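Cas6b (Methanococcus maripaludis, PDB 4Z7K) acts as an endoribonuclease that processes CRISPR RNA, here of a kind without a stem-loop, by a dual-binding mode. Local coordinates at residues Asp104-Thr109 with Leu159-Glu164; Glu165-Lys170 with Ile194-Pro199; Tyr47-Ile52 with Ile64-Leu69. All coordinates share one frame; numbering follows the deposited sequence.

The three contacts illustrate how a loop can face RNA on one side and protein on the other. Contacts 1 and 2 adjoin, their centres about 10 Å apart, and both are partly buried: 159-164 continues into 165-170, and 104-109 pairs by backbone bonds with 194-199. Contact 1 holds its loop largely through aromatic rings, contact 2 through an asparagine amide, and each leaves backbone groups to read an adenine. Contact 3 is the buried one, its centre about 10 Å from that of the chain, against about 17 Å for the others, and shares a sheet with contact 1; backbone pairing and aliphatic packing join it, while its RNA-binding tyrosine makes no contact with 64-69.

Contact 1: Asp104-Thr109 with Leu159-Glu164; sequences DHFGTT and LGYTIE. With nucleotides of chain C.
Phe106 and Tyr161 meet as a T-shaped pair: the edge of the phenylalanine ring is directed at the tyrosine face, with the planes at 90° and the centroids 5.7 Å apart. Both side chains have CG trans to the backbone nitrogen, which sends each ring out from its own chain into the interface between strand 98-109 and the loop 159-164. Phe106 CE2 rests 3.8 Å from Tyr161 CB, which lies at the phenylalanine edge close to the ring plane, and CZ of the same ring comes 4.1 Å from Leu159 CD2, the two side chains crossing at about a right angle. Tyr161 reaches past side-chain-less Gly107 until its OH accepts the N-H of Thr108, with 3.2 Å between Thr108 N and Tyr161 OH and an angle of 155° at the hydrogen. The same Thr108 turns its methyl CG2 onto Ile163 CG2, 3.5 Å away. Phe196 adds a second edge-to-face partner for Phe106, and Met155 of helix 137-158 packs on it too. Gly160, at positive phi, completes the Schellman motif that ends this helix and releases the loop. Anchored on this apolar and aromatic side, the loop offers its backbone to RNA: Ile163 N donates a nearly straight bond (3.1 Å, 175°) to N1 of A17 of chain C, so main chain reads this adenine, and the rings hold that main chain in place.

Contact 2: Glu165-Lys170 with Ile194-Pro199; sequences EKLKVK and INFDIP. With nucleotides of chain C.
At the corner where strand 186-194 ends and the chain turns toward a different sheet, Asn195 meets the extended approach to strand 169-177 and bonds to the backbone of Lys166 and Lys168. Its amide takes hold of backbone groups two residues apart. Asn195 ND2 donates to Lys166 O at 2.6 Å, and Lys168 N donates to Asn195 OD1 at 3.0 Å with an angle of 162° at the hydrogen. Neither bond is flat: Lys166 O lies somewhat out of the amide plane, and Lys168 N approaches from above the plane of the side-chain carbonyl, not along a lone pair. With chi1 at 64°, CG of Asn195 sits between the backbone N and the carbonyl carbon, and from there the amide stands across the neighbouring chain. Leu167, between these two backbone partners, passes its side chain at about a right angle to the asparagine and brings CD2 to 4.0 Å from Phe196 CD1. Beyond it, Ile194 CG1 lies against Lys168 O, and Val169 CB approaches Ile194 CD1 at 4.3 Å; Leu148 of helix 137-158 touches both Ile194 and Val169. The alternate backbone groups of the same extended chain are taken by RNA. N6 of A18 of chain C donates to Glu165 O at 3.1 Å, and Leu167 N donates to its N1 at 3.2 Å, a recognition of the adenine's Watson-Crick edge by main chain alone. Protein amide and nucleobase thus each pair, much as a neighbouring strand would, with the extended chain that leads into 169-177, an outermost strand of a four-stranded antiparallel sheet in the order 2-3-1-4, consistent with the ferredoxin-like fold of RAMP proteins such as Cas6.

Contact 3: Tyr47-Ile52 with Ile64-Leu69; sequences YKYPQI and IGIGSL. With nucleotides of chain C.
The carbonyl oxygen of Gln51 is approached by two groups of the opposite strand. Ile66 N donates to Gln51 O at 2.8 Å, angle 146°, and the CA-H of Gly65 points at that same Gln51 O, CA to O 3.3 Å. A second CA-H...O contact, from Ile52 CA to Ile64 O, runs the other way beside the antiparallel non-hydrogen-bonded pair Ile52-Gly65. Ile66 also lays CD1 against Pro50 O and, at 4.0 Å, against Tyr49 CE2, the two side chains crossing at about a right angle; the hydroxyl of Tyr49 is bound to Gly203 O. Gln51 reaches out with its chain extended beyond CG, and Leu69, at the start of helix 67-76, covers the amide with CD2, 3.6 Å from OE1. At the far end of 47-52, Tyr47 serves the RNA. Its CG lies opposite the carbonyl carbon (chi1 -75°), and one ring face receives N9 of G22 of chain C, 3.6 Å above the plane and offset toward the rim, while N6 of A15 of chain C lies at the ring edge. The 2'-hydroxyl of A12 of chain C is hydrogen-bonded to Tyr47 OH, with 3.1 Å between O2' and OH. With a leucine here the aromatic face and the hydroxyl are gone, and G22 and A12 would probably be left without their flat surface and hydrogen-bond partner. The chemistry is divided: one backbone hydrogen bond, two CA-H...O contacts and mostly aliphatic packing join 49-52 to 64-69, and an aromatic ring with a phenolic hydroxyl engages bases and ribose.

Contact 1: Asp104-Thr109 with Leu159-Glu164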
loop_
_atom_site.group_PDB
_atom_site.type_symbol
_atom_site.label_atom_id
_atom_site.label_comp_id
_atom_site.label_asym_id
_atom_site.label_seq_id
_atom_site.Cartn_x
_atom_site.Cartn_y
_atom_site.Cartn_z
ATOM N N ASP B 104 27.878 -12.136 16.952
ATOM C CA ASP B 104 28.823 -11.084 16.546
ATOM C C ASP B 104 28.134 -9.689 16.565
ATOM O O ASP B 104 26.907 -9.589 16.727
ATOM C CB ASP B 104 29.479 -11.396 15.172
ATOM C CG ASP B 104 30.557 -12.544 15.247
ATOM O OD1 ASP B 104 30.719 -13.191 16.307
ATOM O OD2 ASP B 104 31.294 -12.759 14.253
ATOM N N HIS B 105 28.938 -8.621 16.462
ATOM C CA HIS B 105 28.539 -7.247 16.840
ATOM C C HIS B 105 27.323 -6.748 16.085
ATOM O O HIS B 105 27.169 -6.987 14.900
ATOM C CB HIS B 105 29.726 -6.262 16.604
ATOM C CG HIS B 105 29.526 -4.864 17.151
ATOM N ND1 HIS B 105 30.543 -3.928 17.179
ATOM C CD2 HIS B 105 28.448 -4.250 17.699
ATOM C CE1 HIS B 105 30.098 -2.803 17.713
ATOM N NE2 HIS B 105 28.829 -2.971 18.036
ATOM N N PHE B 106 26.469 -6.030 16.800
ATOM C CA PHE B 106 25.331 -5.326 16.223
ATOM C C PHE B 106 25.233 -3.932 16.843
ATOM O O PHE B 106 25.102 -3.804 18.060
ATOM C CB PHE B 106 24.039 -6.112 16.464
ATOM C CG PHE B 106 22.787 -5.398 16.040
ATOM C CD1 PHE B 106 22.178 -5.706 14.843
ATOM C CD2 PHE B 106 22.200 -4.451 16.848
ATOM C CE1 PHE B 106 21.011 -5.077 14.454
ATOM C CE2 PHE B 106 21.044 -3.811 16.458
ATOM C CZ PHE B 106 20.445 -4.129 15.260
ATOM N N GLY B 107 25.286 -2.883 16.032
ATOM C CA GLY B 107 25.285 -1.549 16.606
ATOM C C GLY B 107 26.003 -0.514 15.779
ATOM O O GLY B 107 26.657 -0.856 14.799
ATOM N N THR B 108 25.872 0.754 16.156
ATOM C CA THR B 108 26.501 1.804 15.372
ATOM C C THR B 108 28.013 1.788 15.534
ATOM O O THR B 108 28.552 1.601 16.622
ATOM C CB THR B 108 25.974 3.185 15.744
ATOM O OG1 THR B 108 26.335 3.473 17.095
ATOM C CG2 THR B 108 24.485 3.211 15.633
ATOM N N THR B 109 28.682 1.985 14.410
ATOM C CA THR B 109 30.126 2.004 14.332
ATOM C C THR B 109 30.613 3.330 13.762
ATOM O O THR B 109 29.937 3.946 12.936
ATOM C CB THR B 109 30.626 0.851 13.466
ATOM O OG1 THR B 109 30.080 0.984 12.142
ATOM C CG2 THR B 109 30.151 -0.472 14.055
ATOM N N LEU B 159 14.574 -5.151 18.344
ATOM C CA LEU B 159 15.643 -5.976 18.911
ATOM C C LEU B 159 16.285 -5.294 20.106
ATOM O O LEU B 159 17.384 -5.666 20.545
ATOM C CB LEU B 159 16.716 -6.249 17.861
ATOM C CG LEU B 159 16.611 -7.386 16.846
ATOM C CD1 LEU B 159 15.214 -7.524 16.276
ATOM C CD2 LEU B 159 17.595 -7.085 15.729
ATOM N N GLY B 160 15.597 -4.274 20.603
ATOM C CA GLY B 160 16.013 -3.564 21.795
ATOM C C GLY B 160 17.373 -2.907 21.725
ATOM O O GLY B 160 18.160 -3.018 22.660
ATOM N N TYR B 161 17.660 -2.218 20.626
ATOM C CA TYR B 161 18.861 -1.385 20.567
ATOM C C TYR B 161 18.409 -0.011 20.159
ATOM O O TYR B 161 17.821 0.172 19.091
ATOM C CB TYR B 161 19.890 -1.922 19.567
ATOM C CG TYR B 161 21.219 -1.163 19.475
ATOM C CD1 TYR B 161 22.290 -1.466 20.313
ATOM C CD2 TYR B 161 21.397 -0.157 18.535
ATOM C CE1 TYR B 161 23.505 -0.792 20.205
ATOM C CE2 TYR B 161 22.597 0.525 18.429
ATOM C CZ TYR B 161 23.649 0.208 19.262
ATOM O OH TYR B 161 24.842 0.901 19.134
ATOM N N THR B 162 18.657 0.963 21.020
ATOM C CA THR B 162 18.298 2.314 20.667
ATOM C C THR B 162 19.598 2.990 20.247
ATOM O O THR B 162 20.657 2.808 20.869
ATOM C CB THR B 162 17.572 3.027 21.821
ATOM O OG1 THR B 162 18.232 2.730 23.058
ATOM C CG2 THR B 162 16.088 2.553 21.899
ATOM N N ILE B 163 19.508 3.718 19.143
ATOM C CA ILE B 163 20.665 4.337 18.528
ATOM C C ILE B 163 20.886 5.761 19.010
ATOM O O ILE B 163 20.002 6.605 18.839
ATOM C CB ILE B 163 20.505 4.361 16.998
ATOM C CG1 ILE B 163 20.375 2.936 16.451
ATOM C CG2 ILE B 163 21.664 5.099 16.350
ATOM C CD1 ILE B 163 20.370 2.864 14.942
ATOM N N GLU B 164 22.048 6.052 19.588
ATOM C CA GLU B 164 22.337 7.432 19.985
ATOM C C GLU B 164 23.553 8.018 19.277
ATOM O O GLU B 164 24.331 8.764 19.880
ATOM C CB GLU B 164 22.497 7.577 21.504
ATOM C CG GLU B 164 23.053 6.408 22.288
ATOM C CD GLU B 164 22.844 6.638 23.777
ATOM O OE1 GLU B 164 22.161 7.637 24.120
ATOM O OE2 GLU B 164 23.343 5.832 24.596
ATOM P P A C 17 8.066 7.512 17.601
ATOM O OP1 A C 17 7.096 8.610 17.361
ATOM O OP2 A C 17 7.636 6.120 17.274
ATOM O "O5'" A C 17 9.424 7.844 16.827
ATOM C "C5'" A C 17 9.976 9.158 16.839
ATOM C "C4'" A C 17 11.473 9.147 17.064
ATOM O "O4'" A C 17 11.884 7.842 17.520
ATOM C "C3'" A C 17 12.356 9.436 15.850
ATOM O "O3'" A C 17 12.624 10.840 15.720
ATOM C "C2'" A C 17 13.644 8.622 16.107
ATOM O "O2'" A C 17 14.671 9.447 16.639
ATOM C "C1'" A C 17 13.231 7.628 17.193
ATOM N N9 A C 17 13.504 6.200 16.932
ATOM C C8 A C 17 12.689 5.188 16.472
ATOM N N7 A C 17 13.292 4.015 16.442
ATOM C C5 A C 17 14.566 4.276 16.942
ATOM C C6 A C 17 15.694 3.472 17.177
ATOM N N6 A C 17 15.703 2.161 16.916
ATOM N N1 A C 17 16.818 4.051 17.678
ATOM C C2 A C 17 16.809 5.352 17.933
ATOM N N3 A C 17 15.807 6.205 17.756
ATOM C C4 A C 17 14.708 5.608 17.252
#

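Contact 2: Glu165-Lys170 with Ile194-Pro199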
loop_
_atom_site.group_PDB
_atom_site.type_symbol
_atom_site.label_atom_id
_atom_site.label_comp_id
_atom_site.label_asym_id
_atom_site.label_seq_id
_atom_site.Cartn_x
_atom_site.Cartn_y
_atom_site.Cartn_z
ATOM N N GLU B 165 23.703 7.690 17.998
ATOM C CA GLU B 165 24.612 8.431 17.130
ATOM C C GLU B 165 23.984 8.519 15.728
ATOM O O GLU B 165 22.971 7.891 15.438
ATOM C CB GLU B 165 26.014 7.769 17.086
ATOM C CG GLU B 165 26.534 7.273 18.464
ATOM C CD GLU B 165 28.060 7.249 18.616
ATOM O OE1 GLU B 165 28.777 7.800 17.749
ATOM O OE2 GLU B 165 28.542 6.700 19.636
ATOM N N LYS B 166 24.578 9.331 14.872
ATOM C CA LYS B 166 23.995 9.658 13.570
ATOM C C LYS B 166 24.294 8.676 12.438
ATOM O O LYS B 166 25.461 8.442 12.099
ATOM C CB LYS B 166 24.450 11.047 13.139
ATOM C CG LYS B 166 23.876 11.463 11.809
ATOM C CD LYS B 166 23.960 12.955 11.626
ATOM C CE LYS B 166 23.370 13.335 10.296
ATOM N NZ LYS B 166 24.010 14.555 9.755
ATOM N N LEU B 167 23.244 8.097 11.858
ATOM C CA LEU B 167 23.420 7.246 10.677
ATOM C C LEU B 167 23.534 8.047 9.377
ATOM O O LEU B 167 22.780 8.995 9.136
ATOM C CB LEU B 167 22.273 6.256 10.555
ATOM C CG LEU B 167 22.014 5.430 11.801
ATOM C CD1 LEU B 167 20.821 4.534 11.532
ATOM C CD2 LEU B 167 23.261 4.616 12.157
ATOM N N LYS B 168 24.469 7.636 8.527
ATOM C CA LYS B 168 24.611 8.201 7.197
ATOM C C LYS B 168 24.783 7.090 6.189
ATOM O O LYS B 168 25.460 6.104 6.459
ATOM C CB LYS B 168 25.825 9.126 7.157
ATOM C CG LYS B 168 27.113 8.447 7.682
ATOM C CD LYS B 168 28.398 9.197 7.297
ATOM C CE LYS B 168 28.978 10.044 8.409
ATOM N NZ LYS B 168 30.367 10.437 8.071
ATOM N N VAL B 169 24.223 7.257 5.004
ATOM C CA VAL B 169 24.194 6.139 4.076
ATOM C C VAL B 169 24.469 6.557 2.616
ATOM O O VAL B 169 24.017 7.598 2.151
ATOM C CB VAL B 169 22.823 5.399 4.191
ATOM C CG1 VAL B 169 21.658 6.377 4.084
ATOM C CG2 VAL B 169 22.698 4.282 3.161
ATOM N N LYS B 170 25.206 5.719 1.900
ATOM C CA LYS B 170 25.433 5.903 0.482
ATOM C C LYS B 170 24.901 4.687 -0.266
ATOM O O LYS B 170 25.106 3.539 0.136
ATOM C CB LYS B 170 26.921 6.118 0.188
ATOM C CG LYS B 170 27.263 6.234 -1.295
ATOM C CD LYS B 170 28.648 6.844 -1.497
ATOM C CE LYS B 170 29.748 5.810 -1.660
ATOM N NZ LYS B 170 29.708 5.188 -3.005
ATOM N N ILE B 194 27.386 2.112 5.130
ATOM C CA ILE B 194 26.765 2.707 6.315
ATOM C C ILE B 194 27.638 2.594 7.564
ATOM O O ILE B 194 28.485 1.701 7.664
ATOM C CB ILE B 194 25.364 2.055 6.576
ATOM C CG1 ILE B 194 24.532 2.870 7.554
ATOM C CG2 ILE B 194 25.484 0.618 7.040
ATOM C CD1 ILE B 194 23.081 2.550 7.455
ATOM N N ASN B 195 27.446 3.527 8.498
ATOM C CA ASN B 195 28.143 3.506 9.777
ATOM C C ASN B 195 27.346 2.682 10.758
ATOM O O ASN B 195 27.235 3.036 11.930
ATOM C CB ASN B 195 28.375 4.915 10.333
ATOM C CG ASN B 195 27.087 5.644 10.662
ATOM O OD1 ASN B 195 26.098 5.524 9.953
ATOM N ND2 ASN B 195 27.102 6.411 11.744
ATOM N N PHE B 196 26.703 1.639 10.256
ATOM C CA PHE B 196 26.039 0.690 11.131
ATOM C C PHE B 196 26.495 -0.735 10.885
ATOM O O PHE B 196 26.908 -1.079 9.777
ATOM C CB PHE B 196 24.537 0.772 10.975
ATOM C CG PHE B 196 23.801 0.160 12.117
ATOM C CD1 PHE B 196 23.728 0.818 13.329
ATOM C CD2 PHE B 196 23.184 -1.058 11.989
ATOM C CE1 PHE B 196 23.055 0.272 14.377
ATOM C CE2 PHE B 196 22.506 -1.602 13.044
ATOM C CZ PHE B 196 22.445 -0.943 14.235
ATOM N N ASP B 197 26.405 -1.573 11.913
ATOM C CA ASP B 197 26.909 -2.934 11.802
ATOM C C ASP B 197 25.801 -3.973 11.755
ATOM O O ASP B 197 25.031 -4.102 12.687
ATOM C CB ASP B 197 27.846 -3.235 12.956
ATOM C CG ASP B 197 28.795 -4.354 12.645
ATOM O OD1 ASP B 197 28.351 -5.413 12.139
ATOM O OD2 ASP B 197 30.003 -4.156 12.885
ATOM N N ILE B 198 25.746 -4.726 10.666
ATOM C CA ILE B 198 24.746 -5.767 10.485
ATOM C C ILE B 198 25.402 -7.137 10.376
ATOM O O ILE B 198 26.272 -7.341 9.519
ATOM C CB ILE B 198 23.894 -5.551 9.211
ATOM C CG1 ILE B 198 23.542 -4.078 9.018
ATOM C CG2 ILE B 198 22.646 -6.416 9.242
ATOM C CD1 ILE B 198 22.714 -3.811 7.766
ATOM N N PRO B 199 25.025 -8.066 11.269
ATOM C CA PRO B 199 25.395 -9.484 11.144
ATOM C C PRO B 199 24.813 -10.118 9.868
ATOM O O PRO B 199 23.729 -9.719 9.432
ATOM C CB PRO B 199 24.780 -10.117 12.395
ATOM C CG PRO B 199 24.750 -9.024 13.379
ATOM C CD PRO B 199 24.458 -7.767 12.593
ATOM P P A C 18 11.963 11.751 14.563
ATOM O OP1 A C 18 12.224 13.183 14.847
ATOM O OP2 A C 18 10.580 11.265 14.293
ATOM O "O5'" A C 18 12.883 11.475 13.301
ATOM C "C5'" A C 18 12.732 12.223 12.104
ATOM C "C4'" A C 18 13.531 11.620 10.973
ATOM O "O4'" A C 18 14.903 11.390 11.403
ATOM C "C3'" A C 18 13.025 10.281 10.463
ATOM O "O3'" A C 18 13.309 10.212 9.074
ATOM C "C2'" A C 18 13.923 9.293 11.195
ATOM O "O2'" A C 18 14.035 8.050 10.552
ATOM C "C1'" A C 18 15.245 10.039 11.184
ATOM N N9 A C 18 16.209 9.643 12.216
ATOM C C8 A C 18 15.948 9.366 13.527
ATOM N N7 A C 18 17.006 9.068 14.248
ATOM C C5 A C 18 18.056 9.164 13.359
ATOM C C6 A C 18 19.447 8.960 13.521
ATOM N N6 A C 18 20.006 8.608 14.685
ATOM N N1 A C 18 20.250 9.132 12.435
ATOM C C2 A C 18 19.658 9.484 11.279
ATOM N N3 A C 18 18.358 9.701 11.011
ATOM C C4 A C 18 17.585 9.529 12.105
#

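Contact 3: Tyr47-Ile52 with Ile64-Leu69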
loop_
_atom_site.group_PDB
_atom_site.type_symbol
_atom_site.label_atom_id
_atom_site.label_comp_id
_atom_site.label_asym_id
_atom_site.label_seq_id
_atom_site.Cartn_x
_atom_site.Cartn_y
_atom_site.Cartn_z
ATOM N N TYR B 47 3.195 -7.035 14.616
ATOM C CA TYR B 47 3.983 -5.950 14.021
ATOM C C TYR B 47 5.330 -5.753 14.718
ATOM O O TYR B 47 5.569 -4.730 15.384
ATOM C CB TYR B 47 3.157 -4.650 14.012
ATOM C CG TYR B 47 2.085 -4.652 12.932
ATOM C CD1 TYR B 47 2.160 -3.800 11.836
ATOM C CD2 TYR B 47 1.025 -5.537 12.990
ATOM C CE1 TYR B 47 1.179 -3.825 10.845
ATOM C CE2 TYR B 47 0.051 -5.572 12.010
ATOM C CZ TYR B 47 0.124 -4.720 10.939
ATOM O OH TYR B 47 -0.865 -4.775 9.974
ATOM N N LYS B 48 6.208 -6.732 14.536
ATOM C CA LYS B 48 7.577 -6.695 15.036
ATOM C C LYS B 48 8.525 -7.242 13.969
ATOM O O LYS B 48 8.086 -7.847 12.982
ATOM C CB LYS B 48 7.712 -7.515 16.323
ATOM C CG LYS B 48 7.577 -6.737 17.644
ATOM C CD LYS B 48 7.915 -7.647 18.833
ATOM C CE LYS B 48 6.817 -8.712 19.048
ATOM N NZ LYS B 48 7.034 -9.678 20.184
ATOM N N TYR B 49 9.822 -7.036 14.157
ATOM C CA TYR B 49 10.803 -7.572 13.228
ATOM C C TYR B 49 10.994 -9.060 13.467
ATOM O O TYR B 49 11.378 -9.448 14.582
ATOM C CB TYR B 49 12.133 -6.849 13.404
ATOM C CG TYR B 49 13.239 -7.325 12.484
ATOM C CD1 TYR B 49 13.150 -7.143 11.102
ATOM C CD2 TYR B 49 14.386 -7.907 12.996
ATOM C CE1 TYR B 49 14.158 -7.555 10.262
ATOM C CE2 TYR B 49 15.402 -8.322 12.167
ATOM C CZ TYR B 49 15.283 -8.144 10.798
ATOM O OH TYR B 49 16.298 -8.561 9.967
ATOM N N PRO B 50 10.764 -9.886 12.407
ATOM C CA PRO B 50 10.801 -11.365 12.422
ATOM C C PRO B 50 12.141 -11.921 12.882
ATOM O O PRO B 50 13.160 -11.621 12.260
ATOM C CB PRO B 50 10.527 -11.754 10.962
ATOM C CG PRO B 50 9.807 -10.600 10.404
ATOM C CD PRO B 50 10.380 -9.380 11.080
ATOM N N GLN B 51 12.142 -12.706 13.958
ATOM C CA GLN B 51 13.388 -13.253 14.481
ATOM C C GLN B 51 13.537 -14.684 14.003
ATOM O O GLN B 51 14.470 -15.389 14.396
ATOM C CB GLN B 51 13.447 -13.103 16.006
ATOM C CG GLN B 51 12.534 -11.965 16.490
ATOM C CD GLN B 51 12.722 -11.583 17.952
ATOM O OE1 GLN B 51 13.645 -12.055 18.622
ATOM N NE2 GLN B 51 11.848 -10.707 18.448
ATOM N N ILE B 52 12.600 -15.087 13.145
ATOM C CA ILE B 52 12.769 -16.249 12.269
ATOM C C ILE B 52 12.423 -15.833 10.839
ATOM O O ILE B 52 11.285 -15.444 10.579
ATOM C CB ILE B 52 11.877 -17.454 12.667
ATOM C CG1 ILE B 52 12.419 -18.153 13.908
ATOM C CG2 ILE B 52 11.832 -18.484 11.536
ATOM C CD1 ILE B 52 13.690 -18.891 13.653
ATOM N N ILE B 64 16.933 -18.426 9.257
ATOM C CA ILE B 64 17.647 -17.593 10.212
ATOM C C ILE B 64 16.884 -17.500 11.519
ATOM O O ILE B 64 15.672 -17.281 11.512
ATOM C CB ILE B 64 17.872 -16.177 9.671
ATOM C CG1 ILE B 64 18.371 -16.232 8.239
ATOM C CG2 ILE B 64 18.880 -15.439 10.525
ATOM C CD1 ILE B 64 19.838 -16.552 8.155
ATOM N N GLY B 65 17.585 -17.676 12.636
ATOM C CA GLY B 65 16.973 -17.442 13.928
ATOM C C GLY B 65 17.783 -16.413 14.680
ATOM O O GLY B 65 19.015 -16.522 14.753
ATOM N N ILE B 66 17.110 -15.440 15.293
ATOM C CA ILE B 66 17.850 -14.333 15.880
ATOM C C ILE B 66 17.467 -14.135 17.326
ATOM O O ILE B 66 16.281 -14.181 17.682
ATOM C CB ILE B 66 17.599 -12.996 15.159
ATOM C CG1 ILE B 66 17.364 -13.176 13.665
ATOM C CG2 ILE B 66 18.738 -12.034 15.437
ATOM C CD1 ILE B 66 16.573 -12.037 13.082
ATOM N N GLY B 67 18.490 -13.908 18.145
ATOM C CA GLY B 67 18.345 -13.729 19.579
ATOM C C GLY B 67 17.935 -15.000 20.305
ATOM O O GLY B 67 17.543 -15.994 19.682
ATOM N N SER B 68 17.984 -14.944 21.631
ATOM C CA SER B 68 17.609 -16.073 22.461
ATOM C C SER B 68 16.239 -16.588 22.069
ATOM O O SER B 68 16.010 -17.793 22.065
ATOM C CB SER B 68 17.620 -15.683 23.931
ATOM O OG SER B 68 16.646 -14.685 24.173
ATOM N N LEU B 69 15.325 -15.666 21.771
ATOM C CA LEU B 69 13.960 -16.017 21.380
ATOM C C LEU B 69 13.913 -16.847 20.086
ATOM O O LEU B 69 13.137 -17.808 19.975
ATOM C CB LEU B 69 13.109 -14.757 21.218
ATOM C CG LEU B 69 11.650 -14.988 20.814
ATOM C CD1 LEU B 69 10.878 -15.567 21.970
ATOM C CD2 LEU B 69 10.996 -13.707 20.321
ATOM P P G C 22 7.957 -6.245 8.099
ATOM O OP1 G C 22 9.039 -7.266 8.217
ATOM O OP2 G C 22 7.337 -6.036 6.770
ATOM O "O5'" G C 22 6.724 -6.599 9.052
ATOM C "C5'" G C 22 6.860 -7.431 10.201
ATOM C "C4'" G C 22 5.541 -8.068 10.568
ATOM O "O4'" G C 22 4.569 -7.026 10.842
ATOM C "C3'" G C 22 4.901 -8.917 9.470
ATOM O "O3'" G C 22 5.329 -10.268 9.497
ATOM C "C2'" G C 22 3.415 -8.780 9.737
ATOM O "O2'" G C 22 3.026 -9.693 10.751
ATOM C "C1'" G C 22 3.324 -7.348 10.260
ATOM N N9 G C 22 3.099 -6.386 9.166
ATOM C C8 G C 22 3.929 -5.330 8.899
ATOM N N7 G C 22 3.555 -4.607 7.889
ATOM C C5 G C 22 2.408 -5.234 7.454
ATOM C C6 G C 22 1.573 -4.880 6.379
ATOM O O6 G C 22 1.708 -3.926 5.606
ATOM N N1 G C 22 0.500 -5.752 6.258
ATOM C C2 G C 22 0.262 -6.822 7.078
ATOM N N2 G C 22 -0.833 -7.532 6.778
ATOM N N3 G C 22 1.045 -7.164 8.091
ATOM C C4 G C 22 2.097 -6.331 8.225
ATOM P P A C 12 -8.004 -5.725 5.641
ATOM O OP1 A C 12 -7.320 -6.934 6.169
ATOM O OP2 A C 12 -9.491 -5.653 5.667
ATOM O "O5'" A C 12 -7.457 -4.446 6.408
ATOM C "C5'" A C 12 -7.484 -4.421 7.824
ATOM C "C4'" A C 12 -6.294 -5.149 8.388
ATOM O "O4'" A C 12 -5.356 -5.440 7.319
ATOM C "C3'" A C 12 -5.511 -4.357 9.414
ATOM O "O3'" A C 12 -6.008 -4.611 10.709
ATOM C "C2'" A C 12 -4.065 -4.810 9.216
ATOM O "O2'" A C 12 -3.776 -5.958 9.989
ATOM C "C1'" A C 12 -4.034 -5.181 7.730
ATOM N N9 A C 12 -3.505 -4.096 6.882
ATOM C C8 A C 12 -4.033 -3.686 5.683
ATOM N N7 A C 12 -3.383 -2.691 5.136
ATOM C C5 A C 12 -2.356 -2.424 6.038
ATOM C C6 A C 12 -1.314 -1.471 6.033
ATOM N N6 A C 12 -1.114 -0.577 5.064
ATOM N N1 A C 12 -0.465 -1.465 7.077
ATOM C C2 A C 12 -0.655 -2.361 8.052
ATOM N N3 A C 12 -1.583 -3.307 8.175
ATOM C C4 A C 12 -2.418 -3.285 7.121
ATOM P P A C 15 0.197 2.674 17.564
ATOM O OP1 A C 15 -0.290 4.044 17.867
ATOM O OP2 A C 15 -0.069 2.070 16.223
ATOM O "O5'" A C 15 1.766 2.657 17.831
ATOM C "C5'" A C 15 2.272 2.110 19.042
ATOM C "C4'" A C 15 3.648 1.533 18.865
ATOM O "O4'" A C 15 3.696 0.719 17.658
ATOM C "C3'" A C 15 4.757 2.567 18.719
ATOM O "O3'" A C 15 5.940 2.035 19.299
ATOM C "C2'" A C 15 4.942 2.641 17.204
ATOM O "O2'" A C 15 6.196 3.128 16.774
ATOM C "C1'" A C 15 4.748 1.184 16.824
ATOM N N9 A C 15 4.409 0.946 15.414
ATOM C C8 A C 15 3.586 1.671 14.578
ATOM N N7 A C 15 3.491 1.168 13.367
ATOM C C5 A C 15 4.301 0.039 13.408
ATOM C C6 A C 15 4.618 -0.937 12.445
ATOM N N6 A C 15 4.152 -0.938 11.192
ATOM N N1 A C 15 5.462 -1.923 12.823
ATOM C C2 A C 15 5.935 -1.938 14.080
ATOM N N3 A C 15 5.717 -1.085 15.071
ATOM C C4 A C 15 4.872 -0.114 14.664
#